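Local coordinates for 33 kDa chaperonin (PDB 1VQ0), which probably acts as a redox-regulated molecular chaperone, protecting thermally unfolding and oxidatively damaged proteins from irreversible aggregation, at residues Arg96-Asn101 with Cys275-Thr280; Val50-Ala55 with Arg83-Gln88; Arg41-Tyr46 with Asn101-Leu106. All coordinates share one frame; numbering follows the deposited sequence.

The three contacts illustrate how a zinc-bound module can be seated on a folded core. Contact 1 carries two of the four zinc ligands and sets the zinc loop against strand 94-99; contact 2, centred about 10 Å from it, packs helix 46-62 on the neighbouring strand 84-90. They meet where Trp277 CH2 lies 3.6 Å from Val86 CG1. Contact 3, its centre about 11 Å from each of the other two, sends the His42 side chain to within about 8 Å of the zinc; His42 NE2 makes a hydrogen bond to Gly97 O at 2.8 Å, and Asn279 ND2 one to Arg41 O at 2.7 Å. Contact 2 is nested inside the loop contact 3 closes.

Contact 1 (Arg96-Asn101 with Cys275-Thr280); sequences RGYVAN and CKWCNT. With ZN (zinc ion), chain C.
Arg96 and Tyr98 hold the Trp277 indole between them, one on each face. The guanidinium of Arg96 lies flat on the five-membered ring in a cation-pi stack, CZ 3.6 Å from the ring centroid, with the planes only 8° apart. Its extended chain runs beneath the indole, NE 3.5 Å from Trp277 CD2. A salt bridge from NH1 to Asp244 and a hydrogen bond from NH2 to Gln88 fix the rotation of the group. The opposite indole face receives the edge of Tyr98 in a T-shaped pair, planes at 83° and CD1 3.6 Å from Trp277 CE3. Gly97, between the two, brings its backbone N to the indole edge.

Packing is looser at the exposed Lys276. Its extended chain passes over one face of Tyr98, CG 4.2 Å from the ring centroid, and then NZ donates to Tyr98 OH at 3.0 Å. Close by, Cys275 SG and Cys278 SG bind zinc at 2.3 and 2.4 Å; Cys243 and Cys245 complete the site. Four zinc-bound thiolates fit the reduced state in which this stack and T-shaped pair dock the loop; oxidation to disulfides would need the cysteines to leave the metal and would probably disturb the loop presenting Trp277.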
ATOM      1  N   ARG A  96     -16.322   4.995  12.219  1.00 31.62           N
ATOM      2  CA  ARG A  96     -15.804   6.179  12.846  1.00 32.07           C
ATOM      3  C   ARG A  96     -14.850   6.826  11.851  1.00 31.46           C
ATOM      4  O   ARG A  96     -14.458   6.209  10.882  1.00 32.11           O
ATOM      5  CB  ARG A  96     -15.108   5.850  14.166  1.00 33.03           C
ATOM      6  CG  ARG A  96     -13.953   4.822  14.041  1.00 32.05           C
ATOM      7  CD  ARG A  96     -13.215   4.613  15.357  1.00 32.12           C
ATOM      8  NE  ARG A  96     -12.084   3.737  15.194  1.00 26.63           N
ATOM      9  CZ  ARG A  96     -11.231   3.382  16.130  1.00 33.01           C
ATOM     10  NH1 ARG A  96     -11.319   3.893  17.362  1.00 31.64           N
ATOM     11  NH2 ARG A  96     -10.234   2.546  15.813  1.00 27.78           N
ATOM     12  N   GLY A  97     -14.474   8.052  12.119  1.00 29.02           N
ATOM     13  CA  GLY A  97     -13.793   8.872  11.126  1.00 30.32           C
ATOM     14  C   GLY A  97     -13.423  10.261  11.602  1.00 30.03           C
ATOM     15  O   GLY A  97     -13.869  10.690  12.658  1.00 32.06           O
ATOM     16  N   TYR A  98     -12.582  10.942  10.837  1.00 31.15           N
ATOM     17  CA  TYR A  98     -12.078  12.281  11.177  1.00 31.35           C
ATOM     18  C   TYR A  98     -11.411  12.920   9.937  1.00 32.34           C
ATOM     19  O   TYR A  98     -11.080  12.224   8.957  1.00 32.28           O
ATOM     20  CB  TYR A  98     -11.100  12.224  12.346  1.00 31.54           C
ATOM     21  CG  TYR A  98      -9.761  11.496  12.082  1.00 32.50           C
ATOM     22  CD1 TYR A  98      -9.623  10.148  12.323  1.00 31.05           C
ATOM     23  CD2 TYR A  98      -8.620  12.203  11.647  1.00 35.82           C
ATOM     24  CE1 TYR A  98      -8.395   9.474  12.082  1.00 33.50           C
ATOM     25  CE2 TYR A  98      -7.386  11.548  11.400  1.00 34.89           C
ATOM     26  CZ  TYR A  98      -7.299  10.170  11.612  1.00 33.62           C
ATOM     27  OH  TYR A  98      -6.099   9.497  11.435  1.00 35.85           O
ATOM     28  N   VAL A  99     -11.239  14.242   9.991  1.00 30.96           N
ATOM     29  CA  VAL A  99     -10.522  14.976   8.961  1.00 30.52           C
ATOM     30  C   VAL A  99      -9.461  15.770   9.656  1.00 31.75           C
ATOM     31  O   VAL A  99      -9.596  16.071  10.842  1.00 31.89           O
ATOM     32  CB  VAL A  99     -11.385  15.923   8.138  1.00 30.30           C
ATOM     33  CG1 VAL A  99     -12.454  15.191   7.407  1.00 29.01           C
ATOM     34  CG2 VAL A  99     -12.016  17.028   9.000  1.00 26.18           C
ATOM     35  N   ALA A 100      -8.394  16.113   8.929  1.00 32.24           N
ATOM     36  CA  ALA A 100      -7.295  16.863   9.541  1.00 33.07           C
ATOM     37  C   ALA A 100      -7.715  18.299   9.867  1.00 33.37           C
ATOM     38  O   ALA A 100      -7.309  18.832  10.909  1.00 33.61           O
ATOM     39  CB  ALA A 100      -6.058  16.837   8.653  1.00 34.59           C
ATOM     40  N   ASN A 101      -8.601  18.867   9.033  1.00 32.51           N
ATOM     41  CA  ASN A 101      -9.067  20.232   9.171  1.00 32.84           C
ATOM     42  C   ASN A 101     -10.581  20.336   9.226  1.00 31.89           C
ATOM     43  O   ASN A 101     -11.211  20.596   8.224  1.00 29.93           O
ATOM     44  CB  ASN A 101      -8.481  21.145   8.065  1.00 34.36           C
ATOM     45  CG  ASN A 101      -8.968  22.638   8.178  1.00 39.42           C
ATOM     46  OD1 ASN A 101      -9.503  23.063   9.215  1.00 43.89           O
ATOM     47  ND2 ASN A 101      -8.783  23.415   7.100  1.00 42.69           N
ATOM     48  N   CYS A 275      -9.346  11.970  21.775  1.00 40.21           N
ATOM     49  CA  CYS A 275      -9.434  10.895  20.796  1.00 38.69           C
ATOM     50  C   CYS A 275      -9.729  11.502  19.427  1.00 38.30           C
ATOM     51  O   CYS A 275     -10.685  12.277  19.246  1.00 38.08           O
ATOM     52  CB  CYS A 275     -10.545   9.926  21.173  1.00 40.22           C
ATOM     53  SG  CYS A 275     -10.830   8.727  19.874  1.00 40.04           S
ATOM     54  N   LYS A 276      -8.873  11.181  18.469  1.00 37.36           N
ATOM     55  CA  LYS A 276      -8.976  11.787  17.135  1.00 36.84           C
ATOM     56  C   LYS A 276     -10.208  11.238  16.402  1.00 35.28           C
ATOM     57  O   LYS A 276     -10.720  11.886  15.498  1.00 34.80           O
ATOM     58  CB  LYS A 276      -7.691  11.548  16.326  1.00 36.18           C
ATOM     59  CG  LYS A 276      -7.486  10.063  15.885  1.00 36.91           C
ATOM     60  CD  LYS A 276      -6.106   9.799  15.248  1.00 35.58           C
ATOM     61  CE  LYS A 276      -6.002   8.296  14.891  1.00 32.69           C
ATOM     62  NZ  LYS A 276      -5.062   7.982  13.755  1.00 27.94           N
ATOM     63  N   TRP A 277     -10.653  10.037  16.770  1.00 34.10           N
ATOM     64  CA  TRP A 277     -11.787   9.413  16.074  1.00 34.78           C
ATOM     65  C   TRP A 277     -13.179   9.936  16.459  1.00 35.79           C
ATOM     66  O   TRP A 277     -14.105  10.025  15.617  1.00 37.18           O
ATOM     67  CB  TRP A 277     -11.772   7.919  16.242  1.00 33.70           C
ATOM     68  CG  TRP A 277     -10.616   7.156  15.648  1.00 30.40           C
ATOM     69  CD1 TRP A 277      -9.572   6.671  16.348  1.00 33.10           C
ATOM     70  CD2 TRP A 277     -10.407   6.723  14.279  1.00 29.55           C
ATOM     71  NE1 TRP A 277      -8.703   6.015  15.521  1.00 34.84           N
ATOM     72  CE2 TRP A 277      -9.214   5.984  14.255  1.00 27.95           C
ATOM     73  CE3 TRP A 277     -11.094   6.895  13.078  1.00 26.87           C
ATOM     74  CZ2 TRP A 277      -8.691   5.408  13.086  1.00 27.73           C
ATOM     75  CZ3 TRP A 277     -10.605   6.303  11.923  1.00 26.97           C
ATOM     76  CH2 TRP A 277      -9.389   5.595  11.917  1.00 30.87           C
ATOM     77  N   CYS A 278     -13.351  10.277  17.724  1.00 35.95           N
ATOM     78  CA  CYS A 278     -14.663  10.708  18.193  1.00 36.57           C
ATOM     79  C   CYS A 278     -14.603  12.040  18.979  1.00 36.70           C
ATOM     80  O   CYS A 278     -15.638  12.538  19.430  1.00 37.28           O
ATOM     81  CB  CYS A 278     -15.315   9.606  19.029  1.00 35.09           C
ATOM     82  SG  CYS A 278     -14.553   9.448  20.639  1.00 39.14           S
ATOM     83  N   ASN A 279     -13.408  12.624  19.096  1.00 36.05           N
ATOM     84  CA  ASN A 279     -13.238  13.913  19.748  1.00 36.24           C
ATOM     85  C   ASN A 279     -13.674  13.894  21.241  1.00 37.28           C
ATOM     86  O   ASN A 279     -14.000  14.912  21.807  1.00 37.31           O
ATOM     87  CB  ASN A 279     -14.026  14.998  19.007  1.00 35.89           C
ATOM     88  CG  ASN A 279     -13.520  16.409  19.309  1.00 35.84           C
ATOM     89  OD1 ASN A 279     -12.402  16.583  19.747  1.00 38.15           O
ATOM     90  ND2 ASN A 279     -14.337  17.399  19.042  1.00 28.12           N
ATOM     91  N   THR A 280     -13.685  12.727  21.863  1.00 38.23           N
ATOM     92  CA  THR A 280     -13.774  12.640  23.309  1.00 38.80           C
ATOM     93  C   THR A 280     -12.446  13.075  23.946  1.00 39.16           C
ATOM     94  O   THR A 280     -11.362  12.605  23.560  1.00 39.28           O
ATOM     95  CB  THR A 280     -14.117  11.243  23.750  1.00 39.37           C
ATOM     96  OG1 THR A 280     -15.367  10.877  23.178  1.00 37.10           O
ATOM     97  CG2 THR A 280     -14.355  11.200  25.299  1.00 37.83           C
TER
HETATM   98 ZN    ZN C 300     -12.797   7.802  20.598  1.00 40.42          ZN

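Contact 2 (Val50-Ala55 with Arg83-Gln88); sequences VVLGRA and RRVVAQ
Both Val51 and Val85 turn CG1 opposite the backbone N, with chi1 at 180° and -172°; this sends Val51 CG1 toward the strand and leaves Val85 CG2, opposite its own carbonyl carbon, to meet it between helix 46-62 and strand 84-90. Val51 CG1 presses on Val85 CG2 at 3.4 Å, tighter than ordinary van der Waals contact, while the other branch of Val85 reaches along the helix to Ala55, CG1 standing 3.7 Å from its CB.

Further along, the two alanines meet, Ala55 CB and Ala87 CB being 3.9 Å apart, and the methyl of Ala87 also rests 3.6 Å from Ala55 O. Leu52 works at the flank: its end bends in so that CD1 touches Val86 O at 3.7 Å. The side chain of Val86 itself points to the other face of the sheet, where Trp277 of the zinc loop and Thr73 and Asp75 of strand 71-78 touch it.

The segment axes come within 8.0 Å and cross at -35°, a helix laid on a sheet, with small residues at Ala55 and Ala87 where the backbones draw close. Val51 is also covered by helix 116-120, and Ala55 touches Leu74 of the adjacent strand. Every side chain that bridges the two segments is a hydrocarbon, so the joint probably rests on the fit of buried methyl groups and exclusion of water, with no directional side-chain bond to set it.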
ATOM      1  N   VAL A  50     -19.508  17.204   4.475  1.00 34.26           N
ATOM      2  CA  VAL A  50     -19.787  16.519   3.222  1.00 34.10           C
ATOM      3  C   VAL A  50     -18.599  15.595   2.871  1.00 34.68           C
ATOM      4  O   VAL A  50     -18.780  14.475   2.429  1.00 35.79           O
ATOM      5  CB  VAL A  50     -20.110  17.559   2.106  1.00 34.34           C
ATOM      6  CG1 VAL A  50     -20.158  16.900   0.701  1.00 28.70           C
ATOM      7  CG2 VAL A  50     -21.431  18.240   2.392  1.00 32.94           C
ATOM      8  N   VAL A  51     -17.376  16.086   3.084  1.00 34.66           N
ATOM      9  CA  VAL A  51     -16.176  15.319   2.741  1.00 33.36           C
ATOM     10  C   VAL A  51     -16.059  14.049   3.600  1.00 33.01           C
ATOM     11  O   VAL A  51     -15.940  12.941   3.086  1.00 33.84           O
ATOM     12  CB  VAL A  51     -14.883  16.175   2.917  1.00 32.76           C
ATOM     13  CG1 VAL A  51     -13.636  15.344   2.555  1.00 31.53           C
ATOM     14  CG2 VAL A  51     -14.909  17.388   2.022  1.00 30.68           C
ATOM     15  N   LEU A  52     -16.080  14.232   4.913  1.00 32.80           N
ATOM     16  CA  LEU A  52     -16.108  13.110   5.837  1.00 32.07           C
ATOM     17  C   LEU A  52     -17.333  12.194   5.663  1.00 32.64           C
ATOM     18  O   LEU A  52     -17.204  10.998   5.743  1.00 33.62           O
ATOM     19  CB  LEU A  52     -15.959  13.573   7.268  1.00 31.82           C
ATOM     20  CG  LEU A  52     -15.808  12.473   8.355  1.00 31.35           C
ATOM     21  CD1 LEU A  52     -14.733  11.441   8.002  1.00 29.29           C
ATOM     22  CD2 LEU A  52     -15.521  13.026   9.735  1.00 27.96           C
ATOM     23  N   GLY A  53     -18.509  12.781   5.449  1.00 32.36           N
ATOM     24  CA  GLY A  53     -19.728  12.023   5.266  1.00 31.00           C
ATOM     25  C   GLY A  53     -19.622  11.072   4.079  1.00 31.62           C
ATOM     26  O   GLY A  53     -19.983   9.909   4.158  1.00 33.63           O
ATOM     27  N   ARG A  54     -19.093  11.554   2.980  1.00 30.83           N
ATOM     28  CA  ARG A  54     -18.963  10.728   1.827  1.00 31.57           C
ATOM     29  C   ARG A  54     -18.034   9.553   2.085  1.00 32.50           C
ATOM     30  O   ARG A  54     -18.301   8.419   1.616  1.00 32.97           O
ATOM     31  CB  ARG A  54     -18.409  11.497   0.664  1.00 32.18           C
ATOM     32  CG  ARG A  54     -19.398  12.458  -0.050  1.00 35.76           C
ATOM     33  CD  ARG A  54     -18.867  12.872  -1.446  1.00 33.98           C
ATOM     34  NE  ARG A  54     -19.581  14.024  -1.970  1.00 37.33           N
ATOM     35  CZ  ARG A  54     -19.252  14.665  -3.091  1.00 37.73           C
ATOM     36  NH1 ARG A  54     -18.224  14.262  -3.806  1.00 39.68           N
ATOM     37  NH2 ARG A  54     -19.941  15.717  -3.493  1.00 29.19           N
ATOM     38  N   ALA A  55     -16.968   9.842   2.833  1.00 32.03           N
ATOM     39  CA  ALA A  55     -15.979   8.864   3.181  1.00 31.96           C
ATOM     40  C   ALA A  55     -16.555   7.786   4.143  1.00 33.08           C
ATOM     41  O   ALA A  55     -16.358   6.584   3.880  1.00 31.51           O
ATOM     42  CB  ALA A  55     -14.759   9.506   3.753  1.00 31.39           C
ATOM     43  N   ARG A  83      -6.641  18.363   3.878  1.00 34.14           N
ATOM     44  CA  ARG A  83      -5.378  17.648   4.102  1.00 35.23           C
ATOM     45  C   ARG A  83      -5.495  16.137   4.161  1.00 36.71           C
ATOM     46  O   ARG A  83      -4.763  15.410   3.477  1.00 36.48           O
ATOM     47  CB  ARG A  83      -4.628  18.176   5.324  1.00 35.74           C
ATOM     48  CG  ARG A  83      -4.383  19.675   5.322  1.00 40.88           C
ATOM     49  CD  ARG A  83      -3.197  20.195   6.215  1.00 51.70           C
ATOM     50  NE  ARG A  83      -3.117  19.664   7.590  1.00 58.40           N
ATOM     51  CZ  ARG A  83      -3.831  20.088   8.649  1.00 62.66           C
ATOM     52  NH1 ARG A  83      -4.767  21.047   8.544  1.00 62.84           N
ATOM     53  NH2 ARG A  83      -3.626  19.500   9.832  1.00 62.35           N
ATOM     54  N   ARG A  84      -6.412  15.666   4.999  1.00 36.72           N
ATOM     55  CA  ARG A  84      -6.595  14.246   5.237  1.00 37.09           C
ATOM     56  C   ARG A  84      -8.026  13.904   5.650  1.00 35.59           C
ATOM     57  O   ARG A  84      -8.644  14.635   6.415  1.00 33.65           O
ATOM     58  CB  ARG A  84      -5.653  13.734   6.350  1.00 37.03           C
ATOM     59  CG  ARG A  84      -5.281  12.269   6.105  1.00 41.60           C
ATOM     60  CD  ARG A  84      -4.151  11.832   6.909  1.00 43.16           C
ATOM     61  NE  ARG A  84      -3.667  10.480   6.605  1.00 44.08           N
ATOM     62  CZ  ARG A  84      -2.545   9.974   7.148  1.00 43.63           C
ATOM     63  NH1 ARG A  84      -1.821  10.684   7.992  1.00 46.79           N
ATOM     64  NH2 ARG A  84      -2.125   8.773   6.875  1.00 41.94           N
ATOM     65  N   VAL A  85      -8.516  12.797   5.090  1.00 34.54           N
ATOM     66  CA  VAL A  85      -9.830  12.254   5.358  1.00 34.17           C
ATOM     67  C   VAL A  85      -9.706  10.760   5.614  1.00 35.19           C
ATOM     68  O   VAL A  85      -9.238  10.010   4.739  1.00 33.75           O
ATOM     69  CB  VAL A  85     -10.772  12.454   4.154  1.00 33.99           C
ATOM     70  CG1 VAL A  85     -12.163  12.077   4.516  1.00 35.21           C
ATOM     71  CG2 VAL A  85     -10.740  13.861   3.681  1.00 37.01           C
ATOM     72  N   VAL A  86     -10.164  10.333   6.799  1.00 34.29           N
ATOM     73  CA  VAL A  86     -10.005   8.960   7.272  1.00 33.83           C
ATOM     74  C   VAL A  86     -11.369   8.399   7.743  1.00 34.00           C
ATOM     75  O   VAL A  86     -12.066   9.001   8.570  1.00 33.56           O
ATOM     76  CB  VAL A  86      -8.985   8.888   8.456  1.00 33.67           C
ATOM     77  CG1 VAL A  86      -8.796   7.481   8.927  1.00 32.93           C
ATOM     78  CG2 VAL A  86      -7.659   9.402   8.051  1.00 33.76           C
ATOM     79  N   ALA A  87     -11.786   7.293   7.161  1.00 32.84           N
ATOM     80  CA  ALA A  87     -13.008   6.660   7.594  1.00 31.59           C
ATOM     81  C   ALA A  87     -12.803   5.200   7.768  1.00 32.54           C
ATOM     82  O   ALA A  87     -12.338   4.542   6.841  1.00 34.38           O
ATOM     83  CB  ALA A  87     -14.139   6.947   6.644  1.00 29.72           C
ATOM     84  N   GLN A  88     -13.125   4.705   8.974  1.00 33.43           N
ATOM     85  CA  GLN A  88     -13.022   3.284   9.292  1.00 32.98           C
ATOM     86  C   GLN A  88     -14.399   2.654   9.513  1.00 33.03           C
ATOM     87  O   GLN A  88     -15.231   3.244  10.154  1.00 33.91           O
ATOM     88  CB  GLN A  88     -12.207   3.130  10.518  1.00 31.25           C
ATOM     89  CG  GLN A  88     -11.903   1.701  10.895  1.00 30.98           C
ATOM     90  CD  GLN A  88     -10.920   1.653  12.008  1.00 32.04           C
ATOM     91  OE1 GLN A  88     -11.301   1.618  13.176  1.00 37.18           O
ATOM     92  NE2 GLN A  88      -9.648   1.620  11.672  1.00 31.28           N
TER

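Contact 3 (Arg41-Tyr46 with Asn101-Leu106); sequences RHALSY and NPKVEL
Ser45 OG is gripped twice: it donates to Val104 O at 2.7 Å, within the carbonyl plane, and it accepts from Ala48 N as the N-cap of helix 46-62. A chi1 of 69°, which sets the hydroxyl between the backbone N and the carbonyl carbon, lets one oxygen serve both partners. The neighbouring helix 32-42 ends in a Schellman motif with Ala43, at positive phi, as its C-prime residue. The contact seats the short connection between the two helices on the type I beta turn from Asn101 to Val104.

Ser45 N bonds Pro102 O at 3.0 Å, nearly straight, the N-H...O angle being 171°. With an alanine in place of Ser45 the hydroxyl is gone, and Ala48 N and Val104 O would probably each be left without that mate, weakening the helix start and its tie to the turn.

Leu44 and Pro102 meet at about a right angle, Leu44 CD2 lying 4.0 Å from Pro102 CB, while the rest of Leu44 packs inward, against Thr49 of helix 46-62. On the exposed side Lys103 bends back over the connection, its CE 3.3 Å from Ala43 O and its NZ making a weak hydrogen bond to the same oxygen at 3.2 Å.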
ATOM      1  N   ARG A  41     -19.890  15.601  16.989  1.00 30.89           N
ATOM      2  CA  ARG A  41     -18.718  15.208  17.805  1.00 30.89           C
ATOM      3  C   ARG A  41     -17.498  16.054  17.455  1.00 30.98           C
ATOM      4  O   ARG A  41     -16.841  16.647  18.317  1.00 31.57           O
ATOM      5  CB  ARG A  41     -18.431  13.716  17.631  1.00 32.06           C
ATOM      6  CG  ARG A  41     -19.408  12.826  18.397  1.00 31.88           C
ATOM      7  CD  ARG A  41     -19.078  11.349  18.271  1.00 29.82           C
ATOM      8  NE  ARG A  41     -19.861  10.483  19.159  1.00 29.92           N
ATOM      9  CZ  ARG A  41     -19.703  10.375  20.480  1.00 31.45           C
ATOM     10  NH1 ARG A  41     -18.793  11.088  21.147  1.00 35.56           N
ATOM     11  NH2 ARG A  41     -20.493   9.568  21.149  1.00 30.14           N
ATOM     12  N   HIS A  42     -17.268  16.189  16.157  1.00 31.19           N
ATOM     13  CA  HIS A  42     -16.126  16.928  15.612  1.00 29.90           C
ATOM     14  C   HIS A  42     -16.379  18.389  15.318  1.00 30.25           C
ATOM     15  O   HIS A  42     -15.471  19.053  14.883  1.00 30.65           O
ATOM     16  CB  HIS A  42     -15.697  16.275  14.303  1.00 29.00           C
ATOM     17  CG  HIS A  42     -15.093  14.920  14.470  1.00 27.68           C
ATOM     18  ND1 HIS A  42     -13.944  14.697  15.210  1.00 26.49           N
ATOM     19  CD2 HIS A  42     -15.449  13.719  13.941  1.00 32.66           C
ATOM     20  CE1 HIS A  42     -13.621  13.416  15.116  1.00 28.08           C
ATOM     21  NE2 HIS A  42     -14.517  12.798  14.357  1.00 31.07           N
ATOM     22  N   ALA A  43     -17.604  18.864  15.517  1.00 30.20           N
ATOM     23  CA  ALA A  43     -17.971  20.240  15.217  1.00 30.14           C
ATOM     24  C   ALA A  43     -17.525  20.608  13.798  1.00 30.15           C
ATOM     25  O   ALA A  43     -16.863  21.640  13.572  1.00 29.98           O
ATOM     26  CB  ALA A  43     -17.388  21.218  16.279  1.00 28.96           C
ATOM     27  N   LEU A  44     -17.902  19.743  12.852  1.00 30.12           N
ATOM     28  CA  LEU A  44     -17.533  19.893  11.443  1.00 30.41           C
ATOM     29  C   LEU A  44     -18.200  21.097  10.804  1.00 30.56           C
ATOM     30  O   LEU A  44     -19.346  21.383  11.042  1.00 33.00           O
ATOM     31  CB  LEU A  44     -17.910  18.632  10.633  1.00 31.47           C
ATOM     32  CG  LEU A  44     -17.291  17.287  11.055  1.00 30.18           C
ATOM     33  CD1 LEU A  44     -17.755  16.238  10.161  1.00 32.44           C
ATOM     34  CD2 LEU A  44     -15.750  17.310  11.074  1.00 27.90           C
ATOM     35  N   SER A  45     -17.464  21.777   9.943  1.00 30.15           N
ATOM     36  CA  SER A  45     -18.018  22.771   9.046  1.00 28.17           C
ATOM     37  C   SER A  45     -18.926  22.070   8.051  1.00 28.51           C
ATOM     38  O   SER A  45     -18.922  20.828   7.940  1.00 28.12           O
ATOM     39  CB  SER A  45     -16.863  23.438   8.302  1.00 28.14           C
ATOM     40  OG  SER A  45     -16.236  22.516   7.380  1.00 27.47           O
ATOM     41  N   TYR A  46     -19.685  22.840   7.290  1.00 29.06           N
ATOM     42  CA  TYR A  46     -20.514  22.255   6.229  1.00 29.51           C
ATOM     43  C   TYR A  46     -19.665  21.447   5.228  1.00 30.15           C
ATOM     44  O   TYR A  46     -19.945  20.319   4.910  1.00 29.79           O
ATOM     45  CB  TYR A  46     -21.329  23.328   5.504  1.00 30.21           C
ATOM     46  CG  TYR A  46     -22.351  24.024   6.369  1.00 26.93           C
ATOM     47  CD1 TYR A  46     -23.335  23.296   7.019  1.00 28.62           C
ATOM     48  CD2 TYR A  46     -22.323  25.413   6.555  1.00 32.15           C
ATOM     49  CE1 TYR A  46     -24.272  23.899   7.814  1.00 27.49           C
ATOM     50  CE2 TYR A  46     -23.271  26.050   7.339  1.00 29.57           C
ATOM     51  CZ  TYR A  46     -24.242  25.282   7.980  1.00 34.43           C
ATOM     52  OH  TYR A  46     -25.208  25.850   8.796  1.00 36.04           O
ATOM     53  N   ASN A 101      -8.601  18.867   9.033  1.00 32.51           N
ATOM     54  CA  ASN A 101      -9.067  20.232   9.171  1.00 32.84           C
ATOM     55  C   ASN A 101     -10.581  20.336   9.226  1.00 31.89           C
ATOM     56  O   ASN A 101     -11.211  20.596   8.224  1.00 29.93           O
ATOM     57  CB  ASN A 101      -8.481  21.145   8.065  1.00 34.36           C
ATOM     58  CG  ASN A 101      -8.968  22.638   8.178  1.00 39.42           C
ATOM     59  OD1 ASN A 101      -9.503  23.063   9.215  1.00 43.89           O
ATOM     60  ND2 ASN A 101      -8.783  23.415   7.100  1.00 42.69           N
ATOM     61  N   PRO A 102     -11.151  20.128  10.416  1.00 31.74           N
ATOM     62  CA  PRO A 102     -12.598  20.123  10.599  1.00 32.36           C
ATOM     63  C   PRO A 102     -13.326  21.432  10.271  1.00 31.44           C
ATOM     64  O   PRO A 102     -14.528  21.408  10.083  1.00 31.61           O
ATOM     65  CB  PRO A 102     -12.790  19.792  12.116  1.00 32.98           C
ATOM     66  CG  PRO A 102     -11.489  19.875  12.771  1.00 32.07           C
ATOM     67  CD  PRO A 102     -10.430  19.873  11.677  1.00 31.79           C
ATOM     68  N   LYS A 103     -12.610  22.556  10.255  1.00 30.62           N
ATOM     69  CA  LYS A 103     -13.202  23.890  10.023  1.00 31.26           C
ATOM     70  C   LYS A 103     -13.027  24.383   8.571  1.00 31.69           C
ATOM     71  O   LYS A 103     -13.310  25.525   8.269  1.00 32.73           O
ATOM     72  CB  LYS A 103     -12.559  24.910  10.984  1.00 30.95           C
ATOM     73  CG  LYS A 103     -13.028  24.869  12.415  1.00 33.83           C
ATOM     74  CD  LYS A 103     -13.975  23.730  12.796  1.00 40.71           C
ATOM     75  CE  LYS A 103     -14.477  23.822  14.281  1.00 43.14           C
ATOM     76  NZ  LYS A 103     -15.757  24.547  14.376  1.00 41.77           N
ATOM     77  N   VAL A 104     -12.535  23.526   7.692  1.00 31.93           N
ATOM     78  CA  VAL A 104     -12.251  23.924   6.324  1.00 32.30           C
ATOM     79  C   VAL A 104     -13.497  24.530   5.640  1.00 31.84           C
ATOM     80  O   VAL A 104     -14.623  24.013   5.781  1.00 30.52           O
ATOM     81  CB  VAL A 104     -11.742  22.705   5.493  1.00 32.06           C
ATOM     82  CG1 VAL A 104     -12.832  21.677   5.318  1.00 32.30           C
ATOM     83  CG2 VAL A 104     -11.221  23.185   4.131  1.00 34.49           C
ATOM     84  N   GLU A 105     -13.268  25.627   4.913  1.00 31.65           N
ATOM     85  CA  GLU A 105     -14.268  26.276   4.080  1.00 32.85           C
ATOM     86  C   GLU A 105     -13.653  26.600   2.726  1.00 32.21           C
ATOM     87  O   GLU A 105     -12.480  26.904   2.624  1.00 32.90           O
ATOM     88  CB  GLU A 105     -14.695  27.600   4.677  1.00 33.57           C
ATOM     89  CG  GLU A 105     -15.404  27.546   6.017  1.00 39.02           C
ATOM     90  CD  GLU A 105     -15.728  28.971   6.554  1.00 40.98           C
ATOM     91  OE1 GLU A 105     -15.357  30.012   5.932  1.00 44.87           O
ATOM     92  OE2 GLU A 105     -16.349  29.049   7.622  1.00 46.89           O
ATOM     93  N   LEU A 106     -14.476  26.608   1.700  1.00 31.37           N
ATOM     94  CA  LEU A 106     -14.066  26.968   0.334  1.00 29.54           C
ATOM     95  C   LEU A 106     -15.321  27.519  -0.364  1.00 29.04           C
ATOM     96  O   LEU A 106     -16.444  27.227   0.088  1.00 28.95           O
ATOM     97  CB  LEU A 106     -13.660  25.679  -0.413  1.00 30.06           C
ATOM     98  CG  LEU A 106     -12.242  25.130  -0.247  1.00 27.39           C
ATOM     99  CD1 LEU A 106     -12.059  23.912  -1.135  1.00 28.67           C
ATOM    100  CD2 LEU A 106     -11.282  26.215  -0.638  1.00 26.59           C
TER